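PDB 4F0L: amidohydrolase from Brucella melitensis biovar Abortus, which probably acts as a metal-dependent deaminase of the amidohydrolase family, and carries an iron ion at its metal site. Local coordinates for residues Phe13-Gln18 with Ala26-Ile31. Numbering follows the deposited sequence.
Sequences FIHARQ and AENVRI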
ATOM      1  N   PHE B  13      14.763  -7.848 -31.209  1.00 24.71           N
ATOM      2  CA  PHE B  13      15.667  -7.942 -30.060  1.00 23.80           C
ATOM      3  C   PHE B  13      15.480  -6.811 -29.051  1.00 22.76           C
ATOM      4  O   PHE B  13      15.438  -5.652 -29.431  1.00 20.99           O
ATOM      5  CB  PHE B  13      17.122  -7.950 -30.513  1.00 24.26           C
ATOM      6  CG  PHE B  13      17.537  -9.228 -31.180  1.00 24.24           C
ATOM      7  CD1 PHE B  13      18.011 -10.290 -30.435  1.00 24.09           C
ATOM      8  CD2 PHE B  13      17.452  -9.360 -32.559  1.00 25.30           C
ATOM      9  CE1 PHE B  13      18.392 -11.476 -31.048  1.00 25.54           C
ATOM     10  CE2 PHE B  13      17.826 -10.545 -33.185  1.00 26.63           C
ATOM     11  CZ  PHE B  13      18.295 -11.610 -32.425  1.00 26.24           C
ATOM     12  N   ILE B  14      15.423  -7.170 -27.764  1.00 21.18           N
ATOM     13  CA  ILE B  14      15.463  -6.208 -26.679  1.00 20.90           C
ATOM     14  C   ILE B  14      16.840  -6.350 -26.025  1.00 20.25           C
ATOM     15  O   ILE B  14      17.267  -7.449 -25.696  1.00 19.54           O
ATOM     16  CB  ILE B  14      14.376  -6.488 -25.596  1.00 21.44           C
ATOM     17  CG1 ILE B  14      12.925  -6.509 -26.160  1.00 22.68           C
ATOM     18  CG2 ILE B  14      14.492  -5.521 -24.430  1.00 20.93           C
ATOM     19  CD1 ILE B  14      12.513  -5.298 -26.959  1.00 23.36           C
ATOM     20  N   HIS B  15      17.517  -5.242 -25.785  1.00 20.59           N
ATOM     21  CA  HIS B  15      18.775  -5.271 -25.018  1.00 20.83           C
ATOM     22  C   HIS B  15      18.549  -4.606 -23.677  1.00 20.22           C
ATOM     23  O   HIS B  15      18.118  -3.459 -23.612  1.00 20.33           O
ATOM     24  CB  HIS B  15      19.927  -4.598 -25.785  1.00 21.26           C
ATOM     25  CG  HIS B  15      21.269  -4.654 -25.056  1.00 22.12           C
ATOM     26  ND1 HIS B  15      21.587  -3.795 -24.072  1.00 22.84           N
ATOM     27  CD2 HIS B  15      22.360  -5.524 -25.190  1.00 22.48           C
ATOM     28  CE1 HIS B  15      22.815  -4.086 -23.602  1.00 23.55           C
ATOM     29  NE2 HIS B  15      23.282  -5.153 -24.285  1.00 23.72           N
ATOM     30  N   ALA B  16      18.822  -5.341 -22.606  1.00 19.50           N
ATOM     31  CA  ALA B  16      18.606  -4.874 -21.244  1.00 19.03           C
ATOM     32  C   ALA B  16      19.929  -4.672 -20.555  1.00 19.75           C
ATOM     33  O   ALA B  16      20.754  -5.603 -20.507  1.00 19.38           O
ATOM     34  CB  ALA B  16      17.807  -5.913 -20.480  1.00 17.83           C
ATOM     35  N   ARG B  17      20.114  -3.514 -19.939  1.00 20.12           N
ATOM     36  CA  ARG B  17      21.323  -3.304 -19.137  1.00 21.38           C
ATOM     37  C   ARG B  17      21.390  -4.276 -17.974  1.00 19.79           C
ATOM     38  O   ARG B  17      22.440  -4.740 -17.644  1.00 19.21           O
ATOM     39  CB  ARG B  17      21.384  -1.888 -18.564  1.00 24.73           C
ATOM     40  CG  ARG B  17      21.975  -0.856 -19.471  1.00 28.81           C
ATOM     41  CD  ARG B  17      22.409   0.383 -18.692  1.00 32.79           C
ATOM     42  NE  ARG B  17      22.922   1.376 -19.629  1.00 39.19           N
ATOM     43  CZ  ARG B  17      22.172   2.121 -20.448  1.00 42.69           C
ATOM     44  NH1 ARG B  17      20.831   2.015 -20.446  1.00 42.68           N
ATOM     45  NH2 ARG B  17      22.777   2.989 -21.273  1.00 44.31           N
ATOM     46  N   GLN B  18      20.245  -4.556 -17.348  1.00 18.09           N
ATOM     47  CA  GLN B  18      20.135  -5.635 -16.358  1.00 17.53           C
ATOM     48  C   GLN B  18      18.846  -6.389 -16.603  1.00 16.19           C
ATOM     49  O   GLN B  18      17.829  -5.792 -16.914  1.00 15.06           O
ATOM     50  CB  GLN B  18      20.094  -5.089 -14.925  1.00 17.45           C
ATOM     51  CG  GLN B  18      21.262  -4.217 -14.494  1.00 18.64           C
ATOM     52  CD  GLN B  18      21.087  -3.679 -13.093  1.00 18.68           C
ATOM     53  OE1 GLN B  18      21.294  -4.394 -12.114  1.00 19.40           O
ATOM     54  NE2 GLN B  18      20.705  -2.404 -12.987  1.00 19.55           N
ATOM     55  N   ALA B  26      21.624 -10.686 -14.551  1.00 20.84           N
ATOM     56  CA  ALA B  26      22.729 -10.616 -15.517  1.00 21.86           C
ATOM     57  C   ALA B  26      22.723  -9.243 -16.142  1.00 22.27           C
ATOM     58  O   ALA B  26      21.693  -8.558 -16.176  1.00 19.68           O
ATOM     59  CB  ALA B  26      22.577 -11.682 -16.590  1.00 20.67           C
ATOM     60  N   GLU B  27      23.880  -8.855 -16.662  1.00 23.43           N
ATOM     61  CA  GLU B  27      24.037  -7.563 -17.298  1.00 23.66           C
ATOM     62  C   GLU B  27      24.216  -7.685 -18.801  1.00 22.15           C
ATOM     63  O   GLU B  27      24.767  -8.681 -19.308  1.00 22.30           O
ATOM     64  CB  GLU B  27      25.253  -6.843 -16.699  1.00 26.36           C
ATOM     65  CG  GLU B  27      25.082  -6.506 -15.228  1.00 29.29           C
ATOM     66  CD  GLU B  27      26.282  -5.745 -14.713  1.00 33.79           C
ATOM     67  OE1 GLU B  27      27.188  -6.381 -14.128  1.00 40.34           O
ATOM     68  OE2 GLU B  27      26.359  -4.534 -14.964  1.00 35.46           O
ATOM     69  N   ASN B  28      23.761  -6.652 -19.500  1.00 21.08           N
ATOM     70  CA  ASN B  28      23.918  -6.537 -20.926  1.00 21.60           C
ATOM     71  C   ASN B  28      23.320  -7.765 -21.631  1.00 20.93           C
ATOM     72  O   ASN B  28      24.010  -8.497 -22.338  1.00 21.22           O
ATOM     73  CB  ASN B  28      25.405  -6.307 -21.289  1.00 22.91           C
ATOM     74  CG  ASN B  28      25.846  -4.886 -20.980  1.00 24.35           C
ATOM     75  OD1 ASN B  28      25.098  -3.954 -21.196  1.00 23.95           O
ATOM     76  ND2 ASN B  28      27.043  -4.720 -20.436  1.00 25.70           N
ATOM     77  N   VAL B  29      22.024  -7.947 -21.415  1.00 19.93           N
ATOM     78  CA  VAL B  29      21.298  -9.155 -21.808  1.00 19.31           C
ATOM     79  C   VAL B  29      20.527  -8.875 -23.096  1.00 19.53           C
ATOM     80  O   VAL B  29      19.716  -7.939 -23.165  1.00 18.42           O
ATOM     81  CB  VAL B  29      20.319  -9.581 -20.675  1.00 18.71           C
ATOM     82  CG1 VAL B  29      19.561 -10.876 -21.000  1.00 17.69           C
ATOM     83  CG2 VAL B  29      21.078  -9.774 -19.356  1.00 18.81           C
ATOM     84  N   ARG B  30      20.800  -9.664 -24.136  1.00 19.65           N
ATOM     85  CA  ARG B  30      20.088  -9.533 -25.389  1.00 20.66           C
ATOM     86  C   ARG B  30      18.992 -10.600 -25.448  1.00 20.52           C
ATOM     87  O   ARG B  30      19.282 -11.784 -25.372  1.00 20.29           O
ATOM     88  CB  ARG B  30      21.069  -9.711 -26.527  1.00 22.39           C
ATOM     89  CG  ARG B  30      20.628  -9.114 -27.807  1.00 23.49           C
ATOM     90  CD  ARG B  30      21.839  -8.878 -28.716  1.00 25.23           C
ATOM     91  NE  ARG B  30      21.311  -8.392 -29.974  1.00 25.83           N
ATOM     92  CZ  ARG B  30      21.346  -9.033 -31.136  1.00 27.45           C
ATOM     93  NH1 ARG B  30      21.935 -10.206 -31.255  1.00 28.19           N
ATOM     94  NH2 ARG B  30      20.793  -8.472 -32.197  1.00 27.75           N
ATOM     95  N   ILE B  31      17.729 -10.176 -25.515  1.00 19.94           N
ATOM     96  CA  ILE B  31      16.611 -11.112 -25.540  1.00 19.75           C
ATOM     97  C   ILE B  31      16.038 -11.110 -26.940  1.00 19.26           C
ATOM     98  O   ILE B  31      15.581 -10.074 -27.416  1.00 19.36           O
ATOM     99  CB  ILE B  31      15.503 -10.713 -24.561  1.00 18.96           C
ATOM    100  CG1 ILE B  31      16.056 -10.555 -23.143  1.00 19.68           C
ATOM    101  CG2 ILE B  31      14.397 -11.747 -24.566  1.00 18.72           C
ATOM    102  CD1 ILE B  31      15.041  -9.925 -22.206  1.00 19.21           C
TER
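Ile14 and Ile31, and two residues on Ala16 and Val29, form the two hydrogen-bonded pairs of an antiparallel beta ladder between strands 12-16 and 29-34 of a four-stranded mixed sheet near the N-terminus, well away from the iron site. Each pair uses both its N-H groups and both its carbonyls: Ile31 N reaches Ile14 O at 2.8 Å in a nearly straight bond (177°), and Ala16 N meets Val29 O at 2.8 Å. At Asn28 a G1 beta bulge interrupts the ladder, Asn28 and Val29 together facing Ala16. Ala16 O accepts from Val29 N, whereas Asn28 N turns to Arg17 O (3.0 Å) and approaches it from above the carbonyl plane. The outward backbone groups of His15 and Arg17 pair with strand 52-54 on the far side.

Ile14, Ala16, Val29 and Ile31 share one apolar face; Ala16 and Ile31 reach Val57 there. His15 and Arg30 occupy the other. With CG anti to the backbone N (chi1 -178°), the imidazole of His15 lies along the strands over the bulge; its NE2 is bonded to Val45 O, and Asn28 OD1 sits in the ring plane, 3.3 Å from CE1. Arg30 extends toward Phe13, while its NE forms a salt bridge with Asp51, probably steadying the flat group. The guanidinium stacks on the phenyl face as a cation-pi pair, planes 10° apart, with Arg30 NH2 3.5 Å from Phe13 CG.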